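Local coordinates for mandelate racemase/muconate lactonizing enzyme, C-terminal domain protein (Paracoccus denitrificans, PDB 3N4E) that probably acts as a metal-dependent hydro-lyase of the mandelate racemase/muconate lactonizing enzyme family, which normally uses magnesium, at residues 221-226 and 247-252. Numbering follows the deposited sequence.
Sequences WFEEPV and AGEQTY. With CA (calcium ion), chain C.
Glu223 and Glu249 meet through a calcium ion. Glu223 OE2 and Glu249 OE2 each bind it at 2.3 Å, and their carboxylate planes stand 71° apart. Glu223 OE2 and Glu249 OE2 lie 2.9 Å apart, a spacing the shared metal makes tolerable. Asp197 is the third protein ligand. Glu223 OE1 lies in the ring plane of Trp221 and accepts its NE1 on the anti side of the carboxylate. Lys160, Gln269 and the metal also hold this carboxylate in orientation.

Packing is tight around Glu224. Its OE1 lies 3.2 Å from Glu249 CD. Gln250 NE2 comes in on the syn side of Glu224 OE2 at 2.9 Å, with the amide nearly perpendicular to the carboxylate. Water 1 links Glu224 OE2 to the backbone N atoms of Gly248 and Gln250, tying it to the turn 248-251. Water 2 joins Glu224 OE1 to the calcium, so Glu224 acts from the second shell.

The calcium is looser and watery opposite Glu223 OE2 and water 2, where waters 3 and 4 bind it at 2.8 and 2.7 Å. Lys84 of the second subunit pairs with Glu249 OE1.

Three carboxylates at or just beyond the C-terminal ends of successive strands form the enolase-superfamily barrel metal site, where calcium probably replaces magnesium.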
ATOM      1  N   TRP A 221      21.653  -2.489 -19.058  1.00 20.68           N
ATOM      2  CA  TRP A 221      20.209  -2.730 -18.972  1.00 20.46           C
ATOM      3  C   TRP A 221      19.786  -4.114 -19.428  1.00 19.75           C
ATOM      4  O   TRP A 221      20.533  -4.809 -20.111  1.00 19.77           O
ATOM      5  CB  TRP A 221      19.403  -1.633 -19.670  1.00 20.85           C
ATOM      6  CG  TRP A 221      19.270  -1.731 -21.172  1.00 21.58           C
ATOM      7  CD1 TRP A 221      18.215  -2.242 -21.858  1.00 21.12           C
ATOM      8  CD2 TRP A 221      20.200  -1.261 -22.158  1.00 21.51           C
ATOM      9  NE1 TRP A 221      18.418  -2.125 -23.210  1.00 21.38           N
ATOM     10  CE2 TRP A 221      19.634  -1.530 -23.424  1.00 22.26           C
ATOM     11  CE3 TRP A 221      21.458  -0.640 -22.096  1.00 22.56           C
ATOM     12  CZ2 TRP A 221      20.278  -1.195 -24.623  1.00 21.59           C
ATOM     13  CZ3 TRP A 221      22.095  -0.298 -23.290  1.00 21.95           C
ATOM     14  CH2 TRP A 221      21.503  -0.584 -24.534  1.00 23.01           C
ATOM     15  N   PHE A 222      18.578  -4.492 -19.019  1.00 19.12           N
ATOM     16  CA  PHE A 222      18.031  -5.831 -19.165  1.00 18.98           C
ATOM     17  C   PHE A 222      16.639  -5.648 -19.759  1.00 19.43           C
ATOM     18  O   PHE A 222      15.724  -5.159 -19.082  1.00 19.42           O
ATOM     19  CB  PHE A 222      17.964  -6.480 -17.774  1.00 18.69           C
ATOM     20  CG  PHE A 222      17.583  -7.949 -17.764  1.00 13.36           C
ATOM     21  CD1 PHE A 222      17.604  -8.723 -18.921  1.00 18.21           C
ATOM     22  CD2 PHE A 222      17.223  -8.560 -16.562  1.00 18.54           C
ATOM     23  CE1 PHE A 222      17.268 -10.069 -18.881  1.00 13.53           C
ATOM     24  CE2 PHE A 222      16.885  -9.918 -16.506  1.00 13.57           C
ATOM     25  CZ  PHE A 222      16.914 -10.676 -17.675  1.00 18.73           C
ATOM     26  N   GLU A 223      16.493  -6.015 -21.030  1.00 19.59           N
ATOM     27  CA  GLU A 223      15.322  -5.646 -21.812  1.00 19.99           C
ATOM     28  C   GLU A 223      14.325  -6.800 -21.901  1.00 20.47           C
ATOM     29  O   GLU A 223      14.697  -7.939 -22.183  1.00 20.52           O
ATOM     30  CB  GLU A 223      15.762  -5.153 -23.200  1.00 20.28           C
ATOM     31  CG  GLU A 223      14.650  -4.675 -24.142  1.00 20.16           C
ATOM     32  CD  GLU A 223      15.173  -3.882 -25.352  1.00 21.27           C
ATOM     33  OE1 GLU A 223      16.039  -2.986 -25.183  1.00 19.96           O
ATOM     34  OE2 GLU A 223      14.709  -4.153 -26.495  1.00 21.20           O
ATOM     35  N   GLU A 224      13.058  -6.482 -21.635  1.00 20.85           N
ATOM     36  CA  GLU A 224      11.951  -7.449 -21.648  1.00 20.95           C
ATOM     37  C   GLU A 224      12.298  -8.809 -21.013  1.00 21.03           C
ATOM     38  O   GLU A 224      12.276  -9.843 -21.684  1.00 21.39           O
ATOM     39  CB  GLU A 224      11.393  -7.621 -23.076  1.00 20.94           C
ATOM     40  CG  GLU A 224      10.635  -6.389 -23.598  1.00 25.71           C
ATOM     41  CD  GLU A 224       9.643  -6.726 -24.706  1.00 20.95           C
ATOM     42  OE1 GLU A 224      10.078  -7.082 -25.823  1.00 25.56           O
ATOM     43  OE2 GLU A 224       8.418  -6.615 -24.465  1.00 25.80           O
ATOM     44  N   PRO A 225      12.620  -8.818 -19.712  1.00 20.71           N
ATOM     45  CA  PRO A 225      12.995 -10.104 -19.131  1.00 20.55           C
ATOM     46  C   PRO A 225      11.881 -11.137 -19.171  1.00 20.46           C
ATOM     47  O   PRO A 225      12.175 -12.308 -19.363  1.00 20.51           O
ATOM     48  CB  PRO A 225      13.364  -9.756 -17.688  1.00 20.48           C
ATOM     49  CG  PRO A 225      12.793  -8.409 -17.454  1.00 23.66           C
ATOM     50  CD  PRO A 225      12.800  -7.710 -18.761  1.00 20.25           C
ATOM     51  N   VAL A 226      10.628 -10.700 -18.998  1.00 20.19           N
ATOM     52  CA  VAL A 226       9.454 -11.595 -18.931  1.00 20.09           C
ATOM     53  C   VAL A 226       8.446 -11.352 -20.093  1.00 19.68           C
ATOM     54  O   VAL A 226       8.640 -10.458 -20.909  1.00 18.97           O
ATOM     55  CB  VAL A 226       8.730 -11.491 -17.538  1.00 20.66           C
ATOM     56  CG1 VAL A 226       9.638 -11.953 -16.393  1.00 16.50           C
ATOM     57  CG2 VAL A 226       8.199 -10.073 -17.283  1.00 15.82           C
ATOM     58  N   ALA A 247      11.358  -1.967 -20.837  1.00 18.07           N
ATOM     59  CA  ALA A 247      10.216  -2.570 -21.546  1.00 17.78           C
ATOM     60  C   ALA A 247       9.493  -1.433 -22.224  1.00 17.45           C
ATOM     61  O   ALA A 247       9.839  -0.273 -22.012  1.00 17.26           O
ATOM     62  CB  ALA A 247       9.267  -3.285 -20.562  1.00 17.75           C
ATOM     63  N   GLY A 248       8.483  -1.758 -23.019  1.00 17.55           N
ATOM     64  CA  GLY A 248       7.645  -0.735 -23.629  1.00 17.75           C
ATOM     65  C   GLY A 248       7.478  -0.862 -25.133  1.00 18.17           C
ATOM     66  O   GLY A 248       6.595  -0.225 -25.715  1.00 18.57           O
ATOM     67  N   GLU A 249       8.321  -1.673 -25.767  1.00 18.17           N
ATOM     68  CA  GLU A 249       8.244  -1.843 -27.212  1.00 18.82           C
ATOM     69  C   GLU A 249       6.924  -2.472 -27.620  1.00 19.13           C
ATOM     70  O   GLU A 249       6.445  -2.213 -28.713  1.00 19.13           O
ATOM     71  CB  GLU A 249       9.450  -2.605 -27.780  1.00 18.94           C
ATOM     72  CG  GLU A 249       9.542  -4.095 -27.446  1.00 31.38           C
ATOM     73  CD  GLU A 249      10.872  -4.695 -27.880  1.00 19.30           C
ATOM     74  OE1 GLU A 249      10.897  -5.550 -28.800  1.00 32.20           O
ATOM     75  OE2 GLU A 249      11.914  -4.301 -27.323  1.00 31.76           O
ATOM     76  N   GLN A 250       6.330  -3.260 -26.721  1.00 19.48           N
ATOM     77  CA  GLN A 250       5.021  -3.875 -26.954  1.00 19.71           C
ATOM     78  C   GLN A 250       3.943  -3.224 -26.076  1.00 19.70           C
ATOM     79  O   GLN A 250       3.006  -3.894 -25.607  1.00 19.67           O
ATOM     80  CB  GLN A 250       5.069  -5.384 -26.702  1.00 20.41           C
ATOM     81  CG  GLN A 250       6.281  -6.091 -27.292  1.00 23.31           C
ATOM     82  CD  GLN A 250       6.177  -7.598 -27.190  1.00 22.27           C
ATOM     83  OE1 GLN A 250       5.219  -8.207 -27.692  1.00 23.48           O
ATOM     84  NE2 GLN A 250       7.165  -8.218 -26.526  1.00 23.44           N
ATOM     85  N   THR A 251       4.103  -1.921 -25.855  1.00 18.99           N
ATOM     86  CA  THR A 251       3.121  -1.083 -25.194  1.00 18.65           C
ATOM     87  C   THR A 251       2.666  -0.071 -26.245  1.00 18.29           C
ATOM     88  O   THR A 251       3.501   0.564 -26.890  1.00 17.91           O
ATOM     89  CB  THR A 251       3.759  -0.362 -23.956  1.00 19.14           C
ATOM     90  OG1 THR A 251       4.326  -1.321 -23.050  1.00 18.91           O
ATOM     91  CG2 THR A 251       2.734   0.428 -23.206  1.00 19.02           C
ATOM     92  N   TYR A 252       1.357   0.090 -26.424  1.00 18.80           N
ATOM     93  CA  TYR A 252       0.841   0.814 -27.598  1.00 19.48           C
ATOM     94  C   TYR A 252      -0.067   2.010 -27.302  1.00 19.35           C
ATOM     95  O   TYR A 252      -0.606   2.640 -28.224  1.00 19.10           O
ATOM     96  CB  TYR A 252       0.118  -0.146 -28.560  1.00 20.33           C
ATOM     97  CG  TYR A 252       0.903  -1.391 -28.932  1.00 22.29           C
ATOM     98  CD1 TYR A 252       1.853  -1.359 -29.948  1.00 20.80           C
ATOM     99  CD2 TYR A 252       0.684  -2.596 -28.266  1.00 20.69           C
ATOM    100  CE1 TYR A 252       2.582  -2.502 -30.288  1.00 22.42           C
ATOM    101  CE2 TYR A 252       1.392  -3.742 -28.588  1.00 22.61           C
ATOM    102  CZ  TYR A 252       2.346  -3.688 -29.602  1.00 21.57           C
ATOM    103  OH  TYR A 252       3.044  -4.821 -29.937  1.00 22.76           O
TER
HETATM  104 CA    CA C 500      13.724  -5.576 -27.947  1.00 24.30          CA
HETATM  105  O   HOH W   1       7.225  -4.062 -23.976  1.00 22.69           O
HETATM  106  O   HOH W   2      12.644  -6.709 -26.285  1.00 15.06           O
HETATM  107  O   HOH W   3      13.342  -6.688 -30.494  1.00 11.65           O
HETATM  108  O   HOH W   4      14.834  -4.283 -29.994  1.00 24.01           O